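PDB 2YOC: pullulanase from Klebsiella oxytoca, which hydrolyses alpha-1,6-glucosidic linkages within pullulan and related branched glucans, acting as a secreted endo-acting glycoside hydrolase. Local coordinates for residues S457-V462 / E939-R944; Y616-E621 / S698-R703; G718-R723 / V815-K820. One frame throughout, in Å; residues are numbered along the deposited sequence.

Interaction 1 of 3, residues S457-V462 / E939-R944; sequences SGVTHV and ELTELR
T941 meets the chain at S457 with its hydroxyl and at V459 with its methyl, and the two branches point to different parts of the same turn. Its OG1 donates to the carbonyl O of S457 at 2.6 Å, approaching from above the carbonyl plane rather than within it. The chi1 of 65° sets this up: OG1 sits between the backbone N and the carbonyl carbon of T941, while CG2 swings to the V459 side and lies 4.1 Å from V459 CG2. T941 OG1 is also hydrogen-bonded to Q938 O in its own helix, so its one proton is divided between two carbonyls. Alongside, E942 runs extended past S457, its CG 3.8 Å from S457 CB. That is contact through methylenes; the polar end of S457 turns to Q938 OE1 and T453 O. Between these side-chain contacts lies G458, the first residue to leave the helical path after helix 446-457. Its positive phi, 128°, and the nearness of T941 O on the side where a CB would point both suit glycine, and its CA comes within 4.8 Å of T941 CA.

The turn between helix 446-457 and barrel strand 461-464 thus meets helix 927-945. Beyond G458, T460 and H461 join strand 413-417 through backbone bonds, and V459 touches H415 there. On the helix side, L940 and T941 pack on helix 840-855, E942 and L943 on I1023 of helix 1022-1027, and R944 bonds the carbonyls of M855, G857 and G859 ahead of strand 860-864.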
ATOM      1  N   SER B 457      43.389  11.445   7.205  1.00 57.94           N
ATOM      2  CA  SER B 457      42.169  11.462   7.993  1.00 59.25           C
ATOM      3  C   SER B 457      41.134  10.452   7.482  1.00 63.58           C
ATOM      4  O   SER B 457      40.077  10.307   8.091  1.00 62.51           O
ATOM      5  CB  SER B 457      41.583  12.875   8.056  1.00 65.45           C
ATOM      6  OG  SER B 457      42.524  13.812   8.553  1.00 76.70           O
ATOM      7  N   GLY B 458      41.427   9.766   6.379  1.00 61.13           N
ATOM      8  CA  GLY B 458      40.493   8.758   5.887  1.00 60.97           C
ATOM      9  C   GLY B 458      40.031   8.774   4.444  1.00 64.95           C
ATOM     10  O   GLY B 458      39.200   7.948   4.080  1.00 66.08           O
ATOM     11  N   VAL B 459      40.527   9.679   3.598  1.00 59.76           N
ATOM     12  CA  VAL B 459      40.134   9.621   2.186  1.00 57.69           C
ATOM     13  C   VAL B 459      41.045   8.552   1.555  1.00 61.13           C
ATOM     14  O   VAL B 459      42.268   8.631   1.671  1.00 63.59           O
ATOM     15  CB  VAL B 459      40.145  10.994   1.488  1.00 59.46           C
ATOM     16  CG1 VAL B 459      39.905  10.842   0.003  1.00 58.37           C
ATOM     17  CG2 VAL B 459      39.090  11.911   2.102  1.00 59.38           C
ATOM     18  N   THR B 460      40.452   7.490   1.040  1.00 54.35           N
ATOM     19  CA  THR B 460      41.215   6.339   0.568  1.00 53.14           C
ATOM     20  C   THR B 460      41.513   6.334  -0.925  1.00 57.41           C
ATOM     21  O   THR B 460      42.549   5.812  -1.343  1.00 57.07           O
ATOM     22  CB  THR B 460      40.499   5.046   0.986  1.00 62.63           C
ATOM     23  OG1 THR B 460      39.321   4.869   0.192  1.00 64.44           O
ATOM     24  CG2 THR B 460      40.109   5.041   2.466  1.00 59.54           C
ATOM     25  N   HIS B 461      40.597   6.867  -1.739  1.00 52.59           N
ATOM     26  CA  HIS B 461      40.726   6.815  -3.183  1.00 50.61           C
ATOM     27  C   HIS B 461      40.646   8.165  -3.859  1.00 56.10           C
ATOM     28  O   HIS B 461      39.840   8.995  -3.446  1.00 56.59           O
ATOM     29  CB  HIS B 461      39.610   5.910  -3.764  1.00 49.25           C
ATOM     30  CG  HIS B 461      39.816   4.450  -3.550  1.00 50.98           C
ATOM     31  ND1 HIS B 461      39.960   3.919  -2.293  1.00 52.56           N
ATOM     32  CD2 HIS B 461      39.811   3.444  -4.443  1.00 51.76           C
ATOM     33  CE1 HIS B 461      40.100   2.621  -2.461  1.00 51.15           C
ATOM     34  NE2 HIS B 461      40.003   2.291  -3.739  1.00 51.25           N
ATOM     35  N   VAL B 462      41.413   8.324  -4.976  1.00 52.15           N
ATOM     36  CA  VAL B 462      41.393   9.466  -5.871  1.00 52.71           C
ATOM     37  C   VAL B 462      40.730   9.008  -7.181  1.00 58.54           C
ATOM     38  O   VAL B 462      41.225   8.064  -7.807  1.00 58.43           O
ATOM     39  CB  VAL B 462      42.808  10.081  -6.107  1.00 57.32           C
ATOM     40  CG1 VAL B 462      42.770  11.192  -7.167  1.00 57.53           C
ATOM     41  CG2 VAL B 462      43.398  10.617  -4.803  1.00 57.41           C
ATOM     42  N   GLU B 939      36.983  15.055  10.499  1.00 62.91           N
ATOM     43  CA  GLU B 939      36.313  14.415  11.642  1.00 62.66           C
ATOM     44  C   GLU B 939      35.518  13.186  11.162  1.00 64.58           C
ATOM     45  O   GLU B 939      35.771  12.077  11.627  1.00 65.60           O
ATOM     46  CB  GLU B 939      35.369  15.422  12.318  1.00 64.85           C
ATOM     47  CG  GLU B 939      35.127  15.196  13.805  1.00 78.17           C
ATOM     48  CD  GLU B 939      34.408  16.353  14.481  1.00105.24           C
ATOM     49  OE1 GLU B 939      34.998  17.458  14.548  1.00113.38           O
ATOM     50  OE2 GLU B 939      33.249  16.163  14.922  1.00 87.03           O
ATOM     51  N   LEU B 940      34.620  13.399  10.170  1.00 57.67           N
ATOM     52  CA  LEU B 940      33.726  12.421   9.563  1.00 54.89           C
ATOM     53  C   LEU B 940      34.454  11.232   8.949  1.00 60.16           C
ATOM     54  O   LEU B 940      34.017  10.088   9.123  1.00 60.70           O
ATOM     55  CB  LEU B 940      32.835  13.108   8.514  1.00 53.88           C
ATOM     56  CG  LEU B 940      31.772  14.104   8.992  1.00 57.30           C
ATOM     57  CD1 LEU B 940      31.002  14.651   7.814  1.00 56.10           C
ATOM     58  CD2 LEU B 940      30.767  13.459   9.933  1.00 59.23           C
ATOM     59  N   THR B 941      35.555  11.498   8.223  1.00 57.18           N
ATOM     60  CA  THR B 941      36.337  10.446   7.584  1.00 56.46           C
ATOM     61  C   THR B 941      37.069   9.649   8.644  1.00 61.90           C
ATOM     62  O   THR B 941      37.121   8.414   8.548  1.00 64.08           O
ATOM     63  CB  THR B 941      37.263  10.992   6.455  1.00 66.49           C
ATOM     64  OG1 THR B 941      38.260  11.858   7.001  1.00 69.57           O
ATOM     65  CG2 THR B 941      36.502  11.672   5.310  1.00 58.23           C
ATOM     66  N   GLU B 942      37.610  10.342   9.671  1.00 57.91           N
ATOM     67  CA  GLU B 942      38.323   9.697  10.782  1.00 58.59           C
ATOM     68  C   GLU B 942      37.389   8.711  11.479  1.00 62.43           C
ATOM     69  O   GLU B 942      37.766   7.549  11.698  1.00 61.71           O
ATOM     70  CB  GLU B 942      38.916  10.725  11.764  1.00 60.70           C
ATOM     71  CG  GLU B 942      40.167  11.409  11.229  1.00 74.03           C
ATOM     72  CD  GLU B 942      40.883  12.376  12.152  1.00 99.81           C
ATOM     73  OE1 GLU B 942      40.556  13.589  12.145  1.00 87.10           O
ATOM     74  OE2 GLU B 942      41.826  11.921  12.837  1.00101.22           O
ATOM     75  N   LEU B 943      36.141   9.155  11.733  1.00 57.48           N
ATOM     76  CA  LEU B 943      35.079   8.347  12.324  1.00 56.93           C
ATOM     77  C   LEU B 943      34.821   7.067  11.515  1.00 58.18           C
ATOM     78  O   LEU B 943      34.843   5.977  12.086  1.00 54.18           O
ATOM     79  CB  LEU B 943      33.790   9.172  12.467  1.00 57.32           C
ATOM     80  CG  LEU B 943      33.818  10.264  13.545  1.00 62.33           C
ATOM     81  CD1 LEU B 943      32.689  11.241  13.354  1.00 62.81           C
ATOM     82  CD2 LEU B 943      33.792   9.679  14.934  1.00 61.78           C
ATOM     83  N   ARG B 944      34.628   7.214  10.174  1.00 54.72           N
ATOM     84  CA  ARG B 944      34.395   6.135   9.196  1.00 52.14           C
ATOM     85  C   ARG B 944      35.465   5.059   9.328  1.00 56.39           C
ATOM     86  O   ARG B 944      35.133   3.866   9.321  1.00 57.53           O
ATOM     87  CB  ARG B 944      34.372   6.725   7.775  1.00 48.80           C
ATOM     88  CG  ARG B 944      34.204   5.711   6.660  1.00 50.41           C
ATOM     89  CD  ARG B 944      33.788   6.358   5.368  1.00 52.89           C
ATOM     90  NE  ARG B 944      33.443   5.367   4.350  1.00 60.31           N
ATOM     91  CZ  ARG B 944      32.222   4.889   4.132  1.00 71.25           C
ATOM     92  NH1 ARG B 944      31.196   5.309   4.864  1.00 55.20           N
ATOM     93  NH2 ARG B 944      32.014   3.993   3.170  1.00 52.51           N
TER

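Interaction 2 of 3, residues Y616-E621 / S698-R703; sequences YQRLNE and SNQSDR
The backbones of R618 and R703 stay well apart, 10.5 Å between CA atoms at the nearest approach, so an irregular, largely extended run and a turn meet mainly through long side chains, one of which reaches a backbone carbonyl. The aliphatic part of R618 lies over one face of the R703 guanidinium, R618 CD above its centre and 3.7 Å from R703 CZ; the two guanidinium planes are turned 55° against each other and do not stack. At the edge of the R703 guanidinium, NH2 gives a weak hydrogen bond to L619 O at 3.2 Å. R618 extends from its backbone and then bends at chi3 (-62°), taking its guanidinium past R703 to a salt bridge of NE with E638 and a bond from NH2 to Y669 O. Q700 CG lies over one face of that guanidinium, toward its rim and 3.8 Å from R618 NH1, while Q700 NE2 is held by S698 O at 2.8 Å. E638 also makes a long, weak pair with R703 and probably eases the closeness of the two arginines. E621 and R703 approach each other from opposite directions, E621 OE1 4.0 Å from R703 NH2, short of a salt bridge. E621 OE2 is 3.7 Å from D702 OD2, a like-charged approach perhaps tempered by a calcium ion about 3 Å from the D702 side chain.

The contact joins the loop between helix 608-611 and strand 633-634 to the one following barrel strand 690-693. The first loop also bonds to H168 on strand 167-169 and Q267 on strand 260-267, while S701 packs on E256 of the second subunit.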
ATOM      1  N   TYR B 616      30.984  -0.212 -34.989  1.00 59.49           N
ATOM      2  CA  TYR B 616      31.228   0.211 -33.618  1.00 58.18           C
ATOM      3  C   TYR B 616      30.151   1.119 -33.022  1.00 63.73           C
ATOM      4  O   TYR B 616      29.983   1.159 -31.802  1.00 64.62           O
ATOM      5  CB  TYR B 616      32.641   0.811 -33.463  1.00 58.62           C
ATOM      6  CG  TYR B 616      33.789  -0.116 -33.808  1.00 58.49           C
ATOM      7  CD1 TYR B 616      34.260  -1.044 -32.889  1.00 59.33           C
ATOM      8  CD2 TYR B 616      34.486   0.027 -34.999  1.00 60.21           C
ATOM      9  CE1 TYR B 616      35.352  -1.859 -33.179  1.00 61.08           C
ATOM     10  CE2 TYR B 616      35.602  -0.752 -35.280  1.00 62.08           C
ATOM     11  CZ  TYR B 616      36.025  -1.708 -34.374  1.00 68.06           C
ATOM     12  OH  TYR B 616      37.136  -2.470 -34.656  1.00 67.75           O
ATOM     13  N   GLN B 617      29.413   1.829 -33.869  1.00 59.49           N
ATOM     14  CA  GLN B 617      28.378   2.751 -33.430  1.00 57.77           C
ATOM     15  C   GLN B 617      27.005   2.095 -33.397  1.00 60.19           C
ATOM     16  O   GLN B 617      26.720   1.225 -34.238  1.00 58.76           O
ATOM     17  CB  GLN B 617      28.337   3.957 -34.382  1.00 59.35           C
ATOM     18  CG  GLN B 617      29.706   4.590 -34.709  1.00 59.72           C
ATOM     19  CD  GLN B 617      30.351   5.321 -33.546  1.00 78.59           C
ATOM     20  OE1 GLN B 617      29.727   5.586 -32.508  1.00 80.24           O
ATOM     21  NE2 GLN B 617      31.616   5.702 -33.705  1.00 60.45           N
ATOM     22  N   ARG B 618      26.139   2.542 -32.451  1.00 56.80           N
ATOM     23  CA  ARG B 618      24.741   2.109 -32.370  1.00 56.18           C
ATOM     24  C   ARG B 618      23.920   2.998 -33.340  1.00 61.26           C
ATOM     25  O   ARG B 618      23.884   4.226 -33.192  1.00 63.36           O
ATOM     26  CB  ARG B 618      24.193   2.180 -30.933  1.00 58.73           C
ATOM     27  CG  ARG B 618      22.821   1.486 -30.799  1.00 68.52           C
ATOM     28  CD  ARG B 618      22.251   1.420 -29.388  1.00 64.99           C
ATOM     29  NE  ARG B 618      23.113   0.652 -28.499  1.00 69.92           N
ATOM     30  CZ  ARG B 618      23.657   1.138 -27.387  1.00 87.57           C
ATOM     31  NH1 ARG B 618      23.395   2.380 -26.999  1.00 70.87           N
ATOM     32  NH2 ARG B 618      24.449   0.376 -26.639  1.00 72.69           N
ATOM     33  N   LEU B 619      23.302   2.366 -34.348  1.00 55.61           N
ATOM     34  CA  LEU B 619      22.516   3.023 -35.393  1.00 54.15           C
ATOM     35  C   LEU B 619      21.013   2.821 -35.244  1.00 60.17           C
ATOM     36  O   LEU B 619      20.545   1.757 -34.810  1.00 57.32           O
ATOM     37  CB  LEU B 619      22.917   2.495 -36.776  1.00 53.83           C
ATOM     38  CG  LEU B 619      24.387   2.341 -37.103  1.00 56.37           C
ATOM     39  CD1 LEU B 619      24.524   1.740 -38.447  1.00 56.51           C
ATOM     40  CD2 LEU B 619      25.115   3.666 -37.057  1.00 54.90           C
ATOM     41  N   ASN B 620      20.251   3.837 -35.680  1.00 60.55           N
ATOM     42  CA  ASN B 620      18.792   3.792 -35.692  1.00 60.77           C
ATOM     43  C   ASN B 620      18.345   2.685 -36.675  1.00 63.63           C
ATOM     44  O   ASN B 620      18.813   2.646 -37.816  1.00 63.87           O
ATOM     45  CB  ASN B 620      18.260   5.146 -36.118  1.00 66.51           C
ATOM     46  CG  ASN B 620      16.778   5.180 -36.257  1.00100.07           C
ATOM     47  OD1 ASN B 620      16.224   4.812 -37.289  1.00 98.11           O
ATOM     48  ND2 ASN B 620      16.106   5.603 -35.206  1.00 94.67           N
ATOM     49  N   GLU B 621      17.448   1.798 -36.209  1.00 58.60           N
ATOM     50  CA  GLU B 621      16.881   0.620 -36.890  1.00 57.66           C
ATOM     51  C   GLU B 621      16.316   0.850 -38.312  1.00 61.54           C
ATOM     52  O   GLU B 621      16.208  -0.114 -39.079  1.00 59.68           O
ATOM     53  CB  GLU B 621      15.776  -0.023 -36.011  1.00 58.30           C
ATOM     54  CG  GLU B 621      16.189  -0.469 -34.608  1.00 67.90           C
ATOM     55  CD  GLU B 621      15.738   0.393 -33.435  1.00 91.43           C
ATOM     56  OE1 GLU B 621      15.792   1.643 -33.542  1.00 72.16           O
ATOM     57  OE2 GLU B 621      15.370  -0.188 -32.387  1.00100.36           O
ATOM     58  N   SER B 698      18.795   3.498 -19.516  1.00 64.29           N
ATOM     59  CA  SER B 698      19.343   4.035 -20.772  1.00 63.92           C
ATOM     60  C   SER B 698      18.363   3.943 -21.885  1.00 64.38           C
ATOM     61  O   SER B 698      18.599   4.530 -22.939  1.00 64.37           O
ATOM     62  CB  SER B 698      20.575   3.236 -21.187  1.00 69.19           C
ATOM     63  OG  SER B 698      20.286   1.859 -21.400  1.00 79.13           O
ATOM     64  N   ASN B 699      17.298   3.158 -21.667  1.00 60.03           N
ATOM     65  CA  ASN B 699      16.235   2.834 -22.605  1.00 60.98           C
ATOM     66  C   ASN B 699      16.728   1.914 -23.690  1.00 65.37           C
ATOM     67  O   ASN B 699      16.222   1.991 -24.818  1.00 66.21           O
ATOM     68  CB  ASN B 699      15.546   4.077 -23.186  1.00 69.09           C
ATOM     69  CG  ASN B 699      14.307   4.461 -22.423  1.00119.31           C
ATOM     70  OD1 ASN B 699      14.368   5.096 -21.353  1.00114.71           O
ATOM     71  ND2 ASN B 699      13.152   4.050 -22.942  1.00116.91           N
ATOM     72  N   GLN B 700      17.699   1.013 -23.358  1.00 59.69           N
ATOM     73  CA  GLN B 700      18.205   0.052 -24.353  1.00 58.26           C
ATOM     74  C   GLN B 700      17.728  -1.371 -24.098  1.00 59.56           C
ATOM     75  O   GLN B 700      18.228  -2.309 -24.721  1.00 59.17           O
ATOM     76  CB  GLN B 700      19.744   0.092 -24.480  1.00 59.39           C
ATOM     77  CG  GLN B 700      20.410   1.435 -24.799  1.00 50.49           C
ATOM     78  CD  GLN B 700      19.710   2.213 -25.841  1.00 68.72           C
ATOM     79  OE1 GLN B 700      19.515   1.767 -26.983  1.00 73.19           O
ATOM     80  NE2 GLN B 700      19.287   3.388 -25.437  1.00 68.93           N
ATOM     81  N   SER B 701      16.760  -1.535 -23.200  1.00 56.29           N
ATOM     82  CA  SER B 701      16.189  -2.833 -22.806  1.00 56.86           C
ATOM     83  C   SER B 701      15.514  -3.586 -23.944  1.00 61.49           C
ATOM     84  O   SER B 701      15.375  -4.809 -23.865  1.00 61.33           O
ATOM     85  CB  SER B 701      15.259  -2.671 -21.613  1.00 61.87           C
ATOM     86  OG  SER B 701      15.924  -1.940 -20.592  1.00 78.10           O
ATOM     87  N   ASP B 702      15.164  -2.865 -25.034  1.00 58.70           N
ATOM     88  CA  ASP B 702      14.594  -3.458 -26.246  1.00 58.58           C
ATOM     89  C   ASP B 702      15.660  -4.271 -26.951  1.00 63.11           C
ATOM     90  O   ASP B 702      15.326  -5.263 -27.621  1.00 64.72           O
ATOM     91  CB  ASP B 702      14.019  -2.387 -27.215  1.00 60.60           C
ATOM     92  CG  ASP B 702      14.922  -1.207 -27.568  1.00 73.92           C
ATOM     93  OD1 ASP B 702      15.492  -0.583 -26.626  1.00 73.45           O
ATOM     94  OD2 ASP B 702      14.963  -0.826 -28.771  1.00 83.73           O
ATOM     95  N   ARG B 703      16.946  -3.856 -26.773  1.00 57.66           N
ATOM     96  CA  ARG B 703      18.132  -4.435 -27.414  1.00 56.94           C
ATOM     97  C   ARG B 703      18.886  -5.497 -26.626  1.00 58.94           C
ATOM     98  O   ARG B 703      19.424  -6.428 -27.245  1.00 61.39           O
ATOM     99  CB  ARG B 703      19.098  -3.336 -27.870  1.00 53.13           C
ATOM    100  CG  ARG B 703      18.504  -2.442 -28.930  1.00 50.82           C
ATOM    101  CD  ARG B 703      19.148  -1.095 -28.846  1.00 60.55           C
ATOM    102  NE  ARG B 703      18.928  -0.283 -30.045  1.00 72.14           N
ATOM    103  CZ  ARG B 703      19.620  -0.414 -31.173  1.00 78.98           C
ATOM    104  NH1 ARG B 703      20.531  -1.368 -31.295  1.00 66.57           N
ATOM    105  NH2 ARG B 703      19.400   0.406 -32.190  1.00 64.30           N
TER

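Interaction 3 of 3, residues G718-R723 / V815-K820; sequences GTFSDR and VNYVSK
F720 and V815 form a parallel bridge between the sixth and seventh strands of the (beta/alpha)8, or TIM, barrel, and the contact continues past the strand ends into the loops above, the end of the barrel where the active site of alpha-amylase-type enzymes lies. Two backbone bonds make the bridge: V815 N donates to T719 O, and S721 N to V815 O at 2.9 Å and almost straight, 177°. F720 and V815 point the same way, with F720 CE1 3.8 Å from V815 CG1.

The F720 ring is the hub. Its chi1 of -80°, CG anti to the carbonyl carbon, turns one face of the ring to K820 and an edge to Y817. K820 reaches in fully extended and places NZ over the centre of that face, 3.8 Å from the F720 ring centroid, a cation-pi contact, with CE riding the same face. Its ammonium also forms a salt bridge with E694, so ring and carboxylate together fix the end of the lysine. The F720 edge points at the face of Y817 in a T-shaped pair, centroids 5.1 Å apart and planes at 68°, F720 CD1 coming 3.7 Å from Y817 CE1. The Y817 hydroxyl is hydrogen-bonded to R725.

On the other side of the bridge, a water links S721 OG, at 2.6 Å, with N816 OD1, to which it donates; the N816 amide nitrogen goes to G775 O.

Strand 718-720 also pairs with strand 690-693, and strand 814-816 with strand 860-864, whose F862 packs on V815 and K820. Helix 722-729 follows directly, L724 and V728 touching N816 and V818, while D722 and R723 lie against Y800.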
ATOM      1  N   GLY B 718      29.230  -2.153  -8.798  1.00 54.77           N
ATOM      2  CA  GLY B 718      28.594  -1.090  -8.040  1.00 53.42           C
ATOM      3  C   GLY B 718      27.955  -0.078  -8.955  1.00 56.91           C
ATOM      4  O   GLY B 718      28.344   0.059 -10.121  1.00 55.90           O
ATOM      5  N   THR B 719      26.957   0.635  -8.431  1.00 53.57           N
ATOM      6  CA  THR B 719      26.257   1.718  -9.133  1.00 52.14           C
ATOM      7  C   THR B 719      26.090   2.893  -8.195  1.00 55.15           C
ATOM      8  O   THR B 719      26.025   2.695  -6.979  1.00 54.82           O
ATOM      9  CB  THR B 719      24.886   1.282  -9.622  1.00 54.59           C
ATOM     10  OG1 THR B 719      24.229   0.560  -8.586  1.00 56.18           O
ATOM     11  CG2 THR B 719      24.952   0.476 -10.880  1.00 52.02           C
ATOM     12  N   PHE B 720      26.017   4.113  -8.755  1.00 51.52           N
ATOM     13  CA  PHE B 720      25.774   5.308  -7.960  1.00 52.80           C
ATOM     14  C   PHE B 720      24.322   5.254  -7.530  1.00 58.81           C
ATOM     15  O   PHE B 720      23.446   4.873  -8.329  1.00 57.31           O
ATOM     16  CB  PHE B 720      26.023   6.606  -8.768  1.00 55.11           C
ATOM     17  CG  PHE B 720      27.461   7.034  -8.903  1.00 56.92           C
ATOM     18  CD1 PHE B 720      28.060   7.834  -7.936  1.00 60.95           C
ATOM     19  CD2 PHE B 720      28.223   6.637 -10.000  1.00 60.09           C
ATOM     20  CE1 PHE B 720      29.404   8.225  -8.061  1.00 63.11           C
ATOM     21  CE2 PHE B 720      29.564   7.029 -10.125  1.00 63.11           C
ATOM     22  CZ  PHE B 720      30.143   7.832  -9.164  1.00 61.40           C
ATOM     23  N   SER B 721      24.073   5.586  -6.252  1.00 58.45           N
ATOM     24  CA  SER B 721      22.712   5.635  -5.731  1.00 59.01           C
ATOM     25  C   SER B 721      22.244   7.077  -5.643  1.00 64.50           C
ATOM     26  O   SER B 721      22.855   7.922  -4.961  1.00 66.28           O
ATOM     27  CB  SER B 721      22.580   4.925  -4.398  1.00 61.44           C
ATOM     28  OG  SER B 721      21.233   4.972  -3.961  1.00 67.47           O
ATOM     29  N   ASP B 722      21.171   7.346  -6.389  1.00 59.23           N
ATOM     30  CA  ASP B 722      20.498   8.625  -6.511  1.00 58.38           C
ATOM     31  C   ASP B 722      19.440   8.790  -5.414  1.00 58.55           C
ATOM     32  O   ASP B 722      18.940   9.895  -5.213  1.00 58.98           O
ATOM     33  CB  ASP B 722      19.878   8.752  -7.920  1.00 60.15           C
ATOM     34  CG  ASP B 722      19.071   7.575  -8.455  1.00 69.85           C
ATOM     35  OD1 ASP B 722      19.222   6.454  -7.923  1.00 69.21           O
ATOM     36  OD2 ASP B 722      18.350   7.762  -9.455  1.00 78.50           O
ATOM     37  N   ARG B 723      19.123   7.698  -4.696  1.00 50.53           N
ATOM     38  CA  ARG B 723      18.121   7.678  -3.646  1.00 49.95           C
ATOM     39  C   ARG B 723      18.476   8.559  -2.476  1.00 60.43           C
ATOM     40  O   ARG B 723      17.695   9.446  -2.138  1.00 62.51           O
ATOM     41  CB  ARG B 723      17.839   6.256  -3.167  1.00 43.98           C
ATOM     42  CG  ARG B 723      16.920   5.474  -4.075  1.00 37.88           C
ATOM     43  CD  ARG B 723      17.715   4.813  -5.140  1.00 42.19           C
ATOM     44  NE  ARG B 723      16.978   3.756  -5.801  1.00 47.26           N
ATOM     45  CZ  ARG B 723      16.800   3.704  -7.107  1.00 57.85           C
ATOM     46  NH1 ARG B 723      17.277   4.662  -7.886  1.00 40.78           N
ATOM     47  NH2 ARG B 723      16.157   2.685  -7.651  1.00 57.17           N
ATOM     48  N   VAL B 815      27.095   3.273  -4.307  1.00 44.13           N
ATOM     49  CA  VAL B 815      27.948   4.436  -4.088  1.00 43.56           C
ATOM     50  C   VAL B 815      27.056   5.641  -3.718  1.00 49.97           C
ATOM     51  O   VAL B 815      26.297   6.149  -4.557  1.00 50.27           O
ATOM     52  CB  VAL B 815      28.892   4.736  -5.276  1.00 46.78           C
ATOM     53  CG1 VAL B 815      29.683   6.005  -5.033  1.00 46.04           C
ATOM     54  CG2 VAL B 815      29.843   3.564  -5.539  1.00 46.87           C
ATOM     55  N   ASN B 816      27.123   6.073  -2.448  1.00 45.59           N
ATOM     56  CA  ASN B 816      26.372   7.222  -1.950  1.00 44.54           C
ATOM     57  C   ASN B 816      27.177   8.505  -2.140  1.00 52.02           C
ATOM     58  O   ASN B 816      28.415   8.513  -2.045  1.00 50.31           O
ATOM     59  CB  ASN B 816      25.971   7.028  -0.488  1.00 36.83           C
ATOM     60  CG  ASN B 816      24.749   6.164  -0.321  1.00 57.15           C
ATOM     61  OD1 ASN B 816      23.755   6.271  -1.073  1.00 65.16           O
ATOM     62  ND2 ASN B 816      24.789   5.301   0.688  1.00 38.00           N
ATOM     63  N   TYR B 817      26.468   9.591  -2.442  1.00 52.56           N
ATOM     64  CA  TYR B 817      27.090  10.882  -2.680  1.00 54.01           C
ATOM     65  C   TYR B 817      26.097  12.012  -2.557  1.00 60.77           C
ATOM     66  O   TYR B 817      24.887  11.792  -2.673  1.00 60.40           O
ATOM     67  CB  TYR B 817      27.805  10.911  -4.045  1.00 54.89           C
ATOM     68  CG  TYR B 817      26.912  10.914  -5.265  1.00 57.32           C
ATOM     69  CD1 TYR B 817      26.049   9.851  -5.530  1.00 57.87           C
ATOM     70  CD2 TYR B 817      27.011  11.924  -6.219  1.00 59.52           C
ATOM     71  CE1 TYR B 817      25.246   9.840  -6.672  1.00 57.92           C
ATOM     72  CE2 TYR B 817      26.228  11.914  -7.374  1.00 60.08           C
ATOM     73  CZ  TYR B 817      25.359  10.861  -7.608  1.00 65.07           C
ATOM     74  OH  TYR B 817      24.587  10.877  -8.759  1.00 65.21           O
ATOM     75  N   VAL B 818      26.611  13.222  -2.286  1.00 58.41           N
ATOM     76  CA  VAL B 818      25.777  14.422  -2.182  1.00 58.52           C
ATOM     77  C   VAL B 818      26.343  15.559  -3.040  1.00 61.76           C
ATOM     78  O   VAL B 818      25.802  16.661  -3.056  1.00 61.54           O
ATOM     79  CB  VAL B 818      25.392  14.834  -0.728  1.00 62.52           C
ATOM     80  CG1 VAL B 818      24.256  13.967  -0.201  1.00 61.61           C
ATOM     81  CG2 VAL B 818      26.590  14.799   0.219  1.00 62.63           C
ATOM     82  N   SER B 819      27.452  15.273  -3.742  1.00 58.68           N
ATOM     83  CA  SER B 819      28.112  16.185  -4.662  1.00 60.12           C
ATOM     84  C   SER B 819      28.953  15.374  -5.622  1.00 63.81           C
ATOM     85  O   SER B 819      29.423  14.311  -5.251  1.00 63.98           O
ATOM     86  CB  SER B 819      28.963  17.216  -3.931  1.00 66.96           C
ATOM     87  OG  SER B 819      28.834  18.496  -4.542  1.00 75.56           O
ATOM     88  N   LYS B 820      29.085  15.856  -6.871  1.00 59.19           N
ATOM     89  CA  LYS B 820      29.782  15.241  -7.992  1.00 57.89           C
ATOM     90  C   LYS B 820      30.059  16.371  -8.970  1.00 65.59           C
ATOM     91  O   LYS B 820      29.485  17.444  -8.804  1.00 66.11           O
ATOM     92  CB  LYS B 820      28.855  14.194  -8.628  1.00 58.44           C
ATOM     93  CG  LYS B 820      29.557  13.130  -9.474  1.00 62.83           C
ATOM     94  CD  LYS B 820      28.550  12.301 -10.219  1.00 60.64           C
ATOM     95  CE  LYS B 820      29.132  11.038 -10.747  1.00 67.81           C
ATOM     96  NZ  LYS B 820      28.103  10.250 -11.483  1.00 83.29           N
TER
HETATM   97  O   HOH W   1      21.335   5.468  -1.410  1.00 51.65           O

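Overall arrangement
Interactions 1 and 3 belong to the same closed parallel barrel, their centres about 17 Å apart and nearest atoms about 8 Å: interaction 1 lies at the entry to its second strand, interaction 3 joins its sixth and seventh. Interaction 2 stands off, centres about 40 Å from interaction 1 and 26 Å from interaction 3, in loops beyond the barrel. Along the chain, 457-462 comes first and 939-944 last, so interaction 1 spans the other two; interaction 2 closes before interaction 3 opens. Interaction 3 thus closes two adjacent strands within the barrel, interaction 1 ties it to helix 927-945, which follows the last barrel strand, and interaction 2 reaches toward the sheet holding strands 167-169 and 260-267.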